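Local coordinates for Lmo2445 protein (PDB 5HZL) that is of unknown function but is a secreted, calcium-binding, internalin-like protein built of leucine-rich repeats and a C-terminal domain, at residues N88-L93 against A111-F116; P101-I106 against A119-L124; F224-L229 against P255-S260; L218-P223 against Y292-T297. One frame throughout, in Å; residues are numbered along the deposited sequence.

Contact 1. Residues N88-L93 against A111-F116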
# COMPACT_ATOMS: atom_id res chain seq x y z
N ASN A 88 -0.90 -14.78 -2.00
CA ASN A 88 0.29 -15.21 -2.76
C ASN A 88 1.52 -14.63 -2.09
O ASN A 88 1.41 -14.09 -1.01
CB ASN A 88 0.16 -14.85 -4.24
CG ASN A 88 -0.67 -15.87 -5.01
OD1 ASN A 88 -0.38 -17.07 -4.98
ND2 ASN A 88 -1.66 -15.40 -5.74
N ASN A 89 2.69 -14.76 -2.70
CA ASN A 89 3.96 -14.28 -2.14
C ASN A 89 4.70 -13.56 -3.27
O ASN A 89 5.77 -13.97 -3.74
CB ASN A 89 4.72 -15.49 -1.64
CG ASN A 89 5.98 -15.13 -0.93
OD1 ASN A 89 6.09 -14.06 -0.32
ND2 ASN A 89 6.94 -16.02 -0.97
N ILE A 90 4.09 -12.46 -3.67
CA ILE A 90 4.48 -11.67 -4.83
C ILE A 90 5.76 -10.85 -4.86
O ILE A 90 6.58 -11.07 -5.74
CB ILE A 90 3.25 -10.82 -5.29
CG1 ILE A 90 2.14 -11.78 -5.74
CG2 ILE A 90 3.59 -9.85 -6.42
CD1 ILE A 90 0.81 -11.12 -6.09
N GLY A 91 5.93 -9.91 -3.94
CA GLY A 91 7.10 -9.03 -3.98
C GLY A 91 6.76 -7.97 -5.02
O GLY A 91 5.72 -7.31 -4.90
N GLU A 92 7.60 -7.79 -6.05
CA GLU A 92 7.33 -6.80 -7.10
C GLU A 92 6.34 -7.35 -8.10
O GLU A 92 6.65 -8.30 -8.80
CB GLU A 92 8.62 -6.34 -7.79
CG GLU A 92 9.49 -5.55 -6.82
CD GLU A 92 10.80 -5.03 -7.36
OE1 GLU A 92 11.25 -5.46 -8.45
OE2 GLU A 92 11.40 -4.19 -6.66
N LEU A 93 5.14 -6.77 -8.14
CA LEU A 93 4.09 -7.21 -9.07
C LEU A 93 4.40 -6.72 -10.49
O LEU A 93 4.64 -5.54 -10.68
CB LEU A 93 2.72 -6.65 -8.65
CG LEU A 93 1.51 -7.04 -9.51
CD1 LEU A 93 1.10 -8.50 -9.30
CD2 LEU A 93 0.32 -6.15 -9.19
N ALA A 111 -1.14 -10.60 -0.24
CA ALA A 111 -0.38 -11.25 -1.28
C ALA A 111 1.10 -10.90 -1.22
O ALA A 111 1.84 -11.17 -2.17
CB ALA A 111 -0.96 -10.85 -2.62
N ASN A 112 1.52 -10.31 -0.11
CA ASN A 112 2.91 -9.88 0.11
C ASN A 112 3.55 -9.04 -1.02
O ASN A 112 4.74 -9.19 -1.31
CB ASN A 112 3.80 -11.09 0.45
CG ASN A 112 5.15 -10.68 1.01
OD1 ASN A 112 5.29 -9.64 1.65
ND2 ASN A 112 6.16 -11.50 0.78
N ILE A 113 2.73 -8.18 -1.62
CA ILE A 113 3.15 -7.26 -2.67
C ILE A 113 3.96 -6.11 -2.04
O ILE A 113 3.50 -5.47 -1.11
CB ILE A 113 1.95 -6.62 -3.41
CG1 ILE A 113 1.06 -7.71 -4.01
CG2 ILE A 113 2.41 -5.63 -4.50
CD1 ILE A 113 -0.16 -7.20 -4.75
N THR A 114 5.14 -5.84 -2.59
CA THR A 114 6.01 -4.79 -2.12
C THR A 114 6.01 -3.60 -3.06
O THR A 114 6.40 -2.51 -2.66
CB THR A 114 7.46 -5.29 -1.96
OG1 THR A 114 7.98 -5.74 -3.23
CG2 THR A 114 7.51 -6.43 -0.93
N VAL A 115 5.60 -3.80 -4.32
CA VAL A 115 5.55 -2.73 -5.33
C VAL A 115 4.39 -2.98 -6.26
O VAL A 115 4.29 -4.07 -6.85
CB VAL A 115 6.82 -2.70 -6.23
CG1 VAL A 115 6.69 -1.68 -7.37
CG2 VAL A 115 8.07 -2.42 -5.42
N PHE A 116 3.54 -1.97 -6.41
CA PHE A 116 2.40 -2.03 -7.32
C PHE A 116 2.75 -0.96 -8.36
O PHE A 116 2.51 0.21 -8.13
CB PHE A 116 1.11 -1.73 -6.57
CG PHE A 116 -0.10 -1.79 -7.44
CD1 PHE A 116 -0.71 -3.02 -7.75
CD2 PHE A 116 -0.64 -0.62 -7.97
CE1 PHE A 116 -1.82 -3.07 -8.57
CE2 PHE A 116 -1.76 -0.67 -8.79
CZ PHE A 116 -2.35 -1.89 -9.09
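L93 meets 111-116 with both backbone and side chain. Its N donates to V115 O at 3.1 Å, and its CD2 reaches F116 CD1 at 3.6 Å, obliquely to the ring. With CG anti to the backbone N (chi1 -179°), the leucine branch runs alongside the F116 side chain, both pointing the same way, while L93 CB borders I113 CG2 at 4.3 Å. A111, in register with N88, is held by its carbonyl: I90 N donates to A111 O at 3.0 Å, almost straight at 169°. The A111 methyl rests against I90 CD1, which also touches I113 CG1. G91, with positive phi, bonds through both its N, to N112 O, and its O, which accepts T114 N at 2.8 Å. Between G91-I113 and E92-V115 the parallel pairing slips by one residue, a beta bulge; E92 CG then packs at 3.7 Å on V115 CG2, on the same face of the sheet. At the other end N112 ND2 donates to N89 OD1 at 2.8 Å, nearly along the C=O axis, so the two amides, from successive turns, share nearly one plane (9° apart). N88 OD1 accepts from L62 N and L64 N and its ND2 donates to L59 O, all on the preceding turn, and also to I85 O of its own turn. I90 and L93 pack on L69 of helix 66-70, before the pair; after it, F116 packs on M144, and A111 N and I113 N bond N132 OD1. This two-stranded parallel pairing thus sits between preceding and following turns of the repeat stack.

Contact 2. Residues P101-I106 against A119-L124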
# COMPACT_ATOMS: atom_id res chain seq x y z
N PRO A 101 -6.08 -6.31 -20.81
CA PRO A 101 -6.57 -5.02 -21.30
C PRO A 101 -7.96 -4.61 -20.79
O PRO A 101 -8.24 -3.42 -20.69
CB PRO A 101 -6.59 -5.21 -22.82
CG PRO A 101 -6.84 -6.67 -22.99
CD PRO A 101 -6.10 -7.34 -21.87
N ALA A 102 -8.82 -5.57 -20.46
CA ALA A 102 -10.18 -5.29 -19.98
C ALA A 102 -10.32 -5.29 -18.45
O ALA A 102 -11.43 -5.20 -17.92
CB ALA A 102 -11.13 -6.33 -20.56
N LEU A 103 -9.19 -5.34 -17.74
CA LEU A 103 -9.21 -5.41 -16.28
C LEU A 103 -9.98 -4.27 -15.61
O LEU A 103 -9.75 -3.10 -15.91
CB LEU A 103 -7.78 -5.47 -15.75
CG LEU A 103 -7.63 -5.86 -14.28
CD1 LEU A 103 -8.29 -7.21 -14.00
CD2 LEU A 103 -6.16 -5.90 -13.92
N GLU A 104 -10.90 -4.64 -14.72
CA GLU A 104 -11.74 -3.68 -13.97
C GLU A 104 -11.58 -3.79 -12.47
O GLU A 104 -11.84 -2.82 -11.75
CB GLU A 104 -13.23 -3.92 -14.25
CG GLU A 104 -13.62 -3.86 -15.71
CD GLU A 104 -15.09 -4.12 -15.96
OE1 GLU A 104 -15.88 -4.25 -14.99
OE2 GLU A 104 -15.47 -4.20 -17.16
N ASN A 105 -11.15 -4.96 -12.00
CA ASN A 105 -11.04 -5.22 -10.59
C ASN A 105 -9.85 -6.08 -10.19
O ASN A 105 -9.64 -7.13 -10.75
CB ASN A 105 -12.31 -5.96 -10.21
CG ASN A 105 -12.37 -6.31 -8.75
OD1 ASN A 105 -11.75 -5.65 -7.92
ND2 ASN A 105 -13.13 -7.35 -8.42
N ILE A 106 -9.09 -5.63 -9.20
CA ILE A 106 -7.93 -6.38 -8.67
C ILE A 106 -8.17 -6.69 -7.19
O ILE A 106 -8.32 -5.78 -6.40
CB ILE A 106 -6.60 -5.60 -8.81
CG1 ILE A 106 -6.23 -5.47 -10.28
CG2 ILE A 106 -5.47 -6.31 -8.05
CD1 ILE A 106 -4.90 -4.79 -10.54
N ALA A 119 0.78 1.28 -14.29
CA ALA A 119 0.41 0.43 -15.41
C ALA A 119 -0.84 0.94 -16.07
O ALA A 119 -1.73 1.49 -15.42
CB ALA A 119 0.18 -0.99 -14.90
N ASN A 120 -0.90 0.72 -17.37
CA ASN A 120 -2.01 1.18 -18.18
C ASN A 120 -3.26 0.30 -18.14
O ASN A 120 -3.39 -0.62 -18.92
CB ASN A 120 -1.49 1.32 -19.63
CG ASN A 120 -2.51 1.94 -20.57
OD1 ASN A 120 -3.41 2.68 -20.15
ND2 ASN A 120 -2.36 1.64 -21.84
N TYR A 121 -4.16 0.58 -17.21
CA TYR A 121 -5.43 -0.15 -17.07
C TYR A 121 -6.57 0.88 -17.16
O TYR A 121 -7.04 1.40 -16.15
CB TYR A 121 -5.54 -0.95 -15.77
CG TYR A 121 -4.49 -1.98 -15.48
CD1 TYR A 121 -4.51 -3.22 -16.08
CD2 TYR A 121 -3.51 -1.74 -14.53
CE1 TYR A 121 -3.55 -4.19 -15.78
CE2 TYR A 121 -2.56 -2.69 -14.22
CZ TYR A 121 -2.58 -3.91 -14.85
OH TYR A 121 -1.62 -4.83 -14.51
N PRO A 122 -7.02 1.19 -18.37
CA PRO A 122 -8.08 2.18 -18.57
C PRO A 122 -9.39 1.90 -17.83
O PRO A 122 -9.99 2.83 -17.28
CB PRO A 122 -8.36 2.10 -20.09
CG PRO A 122 -7.13 1.53 -20.68
CD PRO A 122 -6.56 0.60 -19.65
N ASN A 123 -9.79 0.64 -17.82
CA ASN A 123 -11.05 0.21 -17.21
C ASN A 123 -10.98 -0.15 -15.74
O ASN A 123 -11.99 -0.54 -15.16
CB ASN A 123 -11.56 -1.00 -17.99
CG ASN A 123 -11.73 -0.71 -19.46
OD1 ASN A 123 -11.77 0.43 -19.89
ND2 ASN A 123 -11.85 -1.76 -20.25
N LEU A 124 -9.80 -0.02 -15.12
CA LEU A 124 -9.66 -0.37 -13.71
C LEU A 124 -10.54 0.55 -12.86
O LEU A 124 -10.43 1.78 -12.92
CB LEU A 124 -8.19 -0.34 -13.27
CG LEU A 124 -7.90 -0.99 -11.91
CD1 LEU A 124 -8.25 -2.47 -11.93
CD2 LEU A 124 -6.44 -0.83 -11.52
O HOH W 1 -8.02 -1.98 -17.90
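Apolar contacts join L103 and I106 to Y121 and L124. L103 CD2 lies 3.6 Å from Y121 CE1, oblique to the ring, and the two side chains run alongside each other in the same direction. L103 CG also borders L124 CD1 at 4.2 Å. L124 carries its CG anti to the backbone N (chi1 -167°), which brings CD1 back toward the other segment even though its CB starts away from it; there L124 CD1 comes against E104 O at 3.6 Å and I106 CG1 at 4.0 Å, the isoleucine and leucine side chains crossing at about a right angle. Direct hydrogen bonds are absent across the segments, and a water does that work: it donates to P101 O and to L103 O, the latter at 2.9 Å, and accepts from N123 N at 3.2 Å. Three backbone groups of the two loops are thus linked through one molecule. A weaker polar contact is of the CA-H...O kind, E104 CA lying 3.4 Å from N123 O. Residues 119-124 are shaped by a type I turn from Y121 to L124, closed by L124 N to Y121 O at 3.3 Å. Beyond the pair, Y121 OH bonds L96 N, N105 OD1 bonds N126 ND2, and L124 packs on M144 and L147. P101-A102-L103 and P122-N123-L124 are matching parts of successive turns, each leading into a strand of the long parallel sheet (105-107 and 126-128). Buried leucines at equivalent places of successive turns, leading into parallel strands, are typical of a leucine-rich repeat solenoid.

Contact 3. Residues F224-L229 against P255-S260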
# COMPACT_ATOMS: atom_id res chain seq x y z
N PHE A 224 2.56 14.89 10.50
CA PHE A 224 1.21 14.50 10.91
C PHE A 224 0.68 15.35 12.06
O PHE A 224 -0.49 15.75 12.05
CB PHE A 224 1.18 13.01 11.30
CG PHE A 224 -0.18 12.53 11.73
CD1 PHE A 224 -0.55 12.60 13.07
CD2 PHE A 224 -1.08 12.01 10.81
CE1 PHE A 224 -1.80 12.17 13.47
CE2 PHE A 224 -2.34 11.58 11.21
CZ PHE A 224 -2.70 11.66 12.54
N ILE A 225 1.53 15.62 13.05
CA ILE A 225 1.15 16.42 14.22
C ILE A 225 0.53 17.77 13.83
O ILE A 225 -0.49 18.18 14.38
CB ILE A 225 2.35 16.66 15.16
CG1 ILE A 225 2.78 15.33 15.80
CG2 ILE A 225 2.01 17.64 16.28
CD1 ILE A 225 4.05 15.42 16.63
N TYR A 226 1.15 18.44 12.88
CA TYR A 226 0.69 19.74 12.45
C TYR A 226 -0.45 19.68 11.44
O TYR A 226 -1.39 20.46 11.52
CB TYR A 226 1.89 20.52 11.91
CG TYR A 226 3.00 20.64 12.93
CD1 TYR A 226 3.94 19.63 13.08
CD2 TYR A 226 3.11 21.77 13.74
CE1 TYR A 226 4.96 19.74 14.01
CE2 TYR A 226 4.13 21.89 14.67
CZ TYR A 226 5.05 20.87 14.80
OH TYR A 226 6.08 20.97 15.71
N GLN A 227 -0.37 18.76 10.48
CA GLN A 227 -1.41 18.59 9.46
C GLN A 227 -2.76 18.20 10.05
O GLN A 227 -3.80 18.59 9.53
CB GLN A 227 -0.96 17.55 8.44
CG GLN A 227 0.25 18.00 7.64
CD GLN A 227 0.80 16.92 6.72
OE1 GLN A 227 0.80 15.73 7.04
NE2 GLN A 227 1.30 17.34 5.58
N ALA A 228 -2.74 17.47 11.16
CA ALA A 228 -3.97 17.05 11.85
C ALA A 228 -4.89 18.24 12.13
O ALA A 228 -6.11 18.10 12.10
CB ALA A 228 -3.63 16.33 13.14
N LEU A 229 -4.28 19.40 12.38
CA LEU A 229 -5.01 20.65 12.68
C LEU A 229 -5.93 21.11 11.55
O LEU A 229 -6.89 21.82 11.80
CB LEU A 229 -4.05 21.76 13.09
CG LEU A 229 -3.26 21.43 14.36
CD1 LEU A 229 -2.23 22.50 14.66
CD2 LEU A 229 -4.19 21.21 15.55
N PRO A 255 0.85 21.53 19.88
CA PRO A 255 1.55 22.64 19.23
C PRO A 255 0.75 23.35 18.13
O PRO A 255 -0.36 22.95 17.79
CB PRO A 255 2.79 21.96 18.63
CG PRO A 255 2.34 20.57 18.37
CD PRO A 255 1.46 20.24 19.54
N THR A 256 1.36 24.40 17.58
CA THR A 256 0.76 25.20 16.52
C THR A 256 1.74 25.26 15.34
O THR A 256 2.96 25.30 15.54
CB THR A 256 0.47 26.62 17.02
OG1 THR A 256 1.68 27.23 17.45
CG2 THR A 256 -0.49 26.60 18.21
N TYR A 257 1.21 25.27 14.13
CA TYR A 257 2.05 25.33 12.94
C TYR A 257 2.44 26.77 12.58
O TYR A 257 1.57 27.66 12.58
CB TYR A 257 1.32 24.69 11.76
CG TYR A 257 2.14 24.67 10.50
CD1 TYR A 257 3.27 23.84 10.40
CD2 TYR A 257 1.80 25.45 9.39
CE1 TYR A 257 4.04 23.80 9.24
CE2 TYR A 257 2.56 25.41 8.22
CZ TYR A 257 3.68 24.58 8.16
OH TYR A 257 4.45 24.53 7.02
N ASP A 258 3.73 27.00 12.30
CA ASP A 258 4.22 28.33 11.90
C ASP A 258 5.33 28.30 10.83
O ASP A 258 5.99 29.32 10.61
CB ASP A 258 4.57 29.26 13.11
CG ASP A 258 5.70 28.72 14.02
OD1 ASP A 258 6.32 27.67 13.75
OD2 ASP A 258 5.97 29.37 15.04
N GLY A 259 5.53 27.16 10.15
CA GLY A 259 6.57 27.07 9.10
C GLY A 259 7.47 25.84 9.02
O GLY A 259 8.25 25.72 8.06
N SER A 260 7.40 24.94 10.01
CA SER A 260 8.22 23.70 9.99
C SER A 260 7.45 22.53 10.59
O SER A 260 6.48 22.72 11.34
CB SER A 260 9.53 23.86 10.76
OG SER A 260 9.32 23.89 12.16
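Y226 and Y257 cross at about a right angle, the Y226 ring bringing its CD2 into the plane of the Y257 ring at the edge; Y226 CB stands 3.9 Å from Y257 CD1. With CG anti to its carbonyl carbon (chi1 -57°), Y226 places its ring between S260 O and I225 CG2. S260 O lies over the centre of one ring face, 4.0 Å above the plane, while I225 CG2 covers the opposite face toward the rim. T256 O comes to the ring edge in plane, 3.7 Å from Y226 CE2. Peptide oxygens therefore line a face and an edge of the same ring, and P255 CB adds an apolar contact at 4.2 Å from Y226 CE2. The I225 and P255 side chains also meet at about a right angle, I225 CG2 touching P255 CG at 3.6 Å. Farther along the chain, L229 CD1 reaches P255 O at 3.7 Å, so I225 meets the P255 ring and L229 its carbonyl oxygen. No hydrogen bond crosses between the segments; the contact rests on packing. Y226 OH makes a weak bond to M262 O, and I225 O accepts a bond from Y254 OH, from the residue before P255. The S260 side chain lies about 5 Å from a bound calcium ion, and the Y257 side chain about 7 Å from that of E163, a calcium ligand. The contact joins a short helix to the loop before strand 262-264 in the C-terminal domain, whose sequence family belongs to the immunoglobulin-like E-set clan, next to calcium-binding surface.

Contact 4. Residues L218-P223 against Y292-T297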
# COMPACT_ATOMS: atom_id res chain seq x y z
N LEU A 218 16.01 16.39 21.92
CA LEU A 218 15.65 15.88 20.60
C LEU A 218 14.57 16.57 19.75
O LEU A 218 13.45 16.80 20.23
CB LEU A 218 15.19 14.43 20.81
CG LEU A 218 15.01 13.52 19.62
CD1 LEU A 218 16.37 13.20 19.03
CD2 LEU A 218 14.29 12.26 20.07
N LYS A 219 14.91 16.84 18.49
CA LYS A 219 14.00 17.48 17.52
C LYS A 219 13.69 16.48 16.42
O LYS A 219 14.56 16.13 15.63
CB LYS A 219 14.63 18.74 16.94
CG LYS A 219 14.92 19.73 18.04
CD LYS A 219 15.35 21.12 17.60
CE LYS A 219 15.53 21.96 18.86
NZ LYS A 219 15.85 23.40 18.65
N VAL A 220 12.44 16.04 16.37
CA VAL A 220 11.97 15.04 15.38
C VAL A 220 11.07 15.63 14.29
O VAL A 220 10.37 16.62 14.53
CB VAL A 220 11.23 13.90 16.11
CG1 VAL A 220 12.19 13.19 17.06
CG2 VAL A 220 10.02 14.41 16.89
N PHE A 221 11.07 14.99 13.11
CA PHE A 221 10.27 15.42 11.92
C PHE A 221 8.96 14.64 11.88
O PHE A 221 8.98 13.46 11.52
CB PHE A 221 11.08 15.20 10.64
CG PHE A 221 10.35 15.52 9.37
CD1 PHE A 221 10.09 16.83 9.01
CD2 PHE A 221 9.96 14.51 8.49
CE1 PHE A 221 9.43 17.14 7.83
CE2 PHE A 221 9.30 14.81 7.31
CZ PHE A 221 9.04 16.12 6.98
N VAL A 222 7.85 15.29 12.25
CA VAL A 222 6.55 14.62 12.29
C VAL A 222 5.44 15.51 11.72
O VAL A 222 4.68 16.14 12.48
CB VAL A 222 6.17 14.23 13.75
CG1 VAL A 222 5.00 13.23 13.73
CG2 VAL A 222 7.35 13.60 14.49
N PRO A 223 5.33 15.57 10.38
CA PRO A 223 4.31 16.40 9.74
C PRO A 223 2.87 16.14 10.16
O PRO A 223 2.07 17.07 10.18
CB PRO A 223 4.49 16.09 8.26
CG PRO A 223 5.92 15.77 8.14
CD PRO A 223 6.26 15.01 9.39
N TYR A 292 4.14 7.53 17.45
CA TYR A 292 5.46 7.46 16.82
C TYR A 292 6.59 7.23 17.80
O TYR A 292 6.72 7.98 18.73
CB TYR A 292 5.72 8.75 16.05
CG TYR A 292 4.67 9.00 14.99
CD1 TYR A 292 4.70 8.32 13.79
CD2 TYR A 292 3.64 9.92 15.20
CE1 TYR A 292 3.74 8.54 12.80
CE2 TYR A 292 2.68 10.14 14.22
CZ TYR A 292 2.73 9.44 13.02
OH TYR A 292 1.79 9.66 12.05
N ASP A 293 7.41 6.20 17.57
CA ASP A 293 8.55 5.88 18.45
C ASP A 293 9.89 6.38 17.92
O ASP A 293 10.15 6.35 16.71
CB ASP A 293 8.67 4.37 18.72
CG ASP A 293 7.59 3.83 19.64
OD1 ASP A 293 6.70 4.59 20.09
OD2 ASP A 293 7.64 2.61 19.92
N PHE A 294 10.73 6.83 18.84
CA PHE A 294 12.04 7.37 18.52
C PHE A 294 13.06 6.71 19.43
O PHE A 294 13.16 7.09 20.59
CB PHE A 294 12.01 8.88 18.72
CG PHE A 294 10.90 9.56 17.98
CD1 PHE A 294 11.05 9.92 16.65
CD2 PHE A 294 9.69 9.81 18.59
CE1 PHE A 294 10.02 10.54 15.95
CE2 PHE A 294 8.66 10.43 17.91
CZ PHE A 294 8.82 10.79 16.58
N PRO A 295 13.78 5.68 18.94
CA PRO A 295 14.81 5.05 19.78
C PRO A 295 15.98 6.02 19.95
O PRO A 295 16.49 6.55 18.96
CB PRO A 295 15.23 3.81 18.99
CG PRO A 295 14.20 3.62 17.94
CD PRO A 295 13.64 4.98 17.65
N VAL A 296 16.38 6.27 21.19
CA VAL A 296 17.46 7.21 21.46
C VAL A 296 18.47 6.69 22.48
O VAL A 296 18.11 6.01 23.45
CB VAL A 296 16.89 8.55 21.98
CG1 VAL A 296 18.00 9.54 22.33
CG2 VAL A 296 15.96 9.15 20.92
N THR A 297 19.73 7.01 22.23
CA THR A 297 20.84 6.66 23.10
C THR A 297 21.41 7.98 23.58
O THR A 297 21.83 8.80 22.76
CB THR A 297 21.92 5.86 22.36
OG1 THR A 297 21.34 4.67 21.83
CG2 THR A 297 23.08 5.50 23.29
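F294 receives V220 over one face of its ring, and this is the tight part of the contact. V220 CG1 sits 3.8 Å from the F294 ring centroid, 26° off the normal, in a CH-pi contact that brings it to 3.5 Å from F294 CD1. The phenylalanine and valine side chains approach from opposite directions, with the CA atoms of the pair 8.3 Å apart. F294 CG is anti to its carbonyl carbon (chi1 -53°), which lays the ring beneath the valine; V222 CG2 adds an oblique touch at 3.8 Å from F294 CZ. A second CH-pi contact is wider and looser: V222 CG1 lies 4.2 Å from the Y292 centroid, also over the face. Toward the other end the contact is methyl against methyl, with no ring involved, L218 CD2 to V296 CG2 at 3.6 Å, the two side chains sliding past each other in opposite directions. In contrast to these buried residues, K219 alternates to the other, solvent-exposed side of its strand, and F221 likewise turns its CB away from the partner segment. The strand directions stand 158° apart, without hydrogen bonds between them, so two layers pack face to face as in a beta sandwich. Strand 219-221 pairs with 262-264, while 290-298 lies between 203-212 and 273-281 in the five-stranded sheet. L218 and V296 also share L277, F294 meets the Y207 ring and I279, and Y292 OH bonds L182 O of strand 181-182, probably linking this sheet to the last repeats of the sheet that ends at 197-199.

Overall arrangement
From the N terminus, residues 88-93 and then 101-106 are reached before either partner arrives; 111-116 closes contact 1 and 119-124 closes contact 2, so the two loops cross. They join consecutive turns of the solenoid at different flanks, and touch where F116 CE1 packs on I106 CD1 at 4.0 Å. After strand 203-212 the chain reaches 218-223, which opens contact 4; within that long loop contact 3 opens and closes, joining helix 223-227 to the loop before strand 262-264. Residues 292-297 then close contact 4, tying strand 219-221 to strand 290-298 of the five-stranded sheet. F224 CB packs on Y292 OH at 3.5 Å, where contacts 3 and 4 touch.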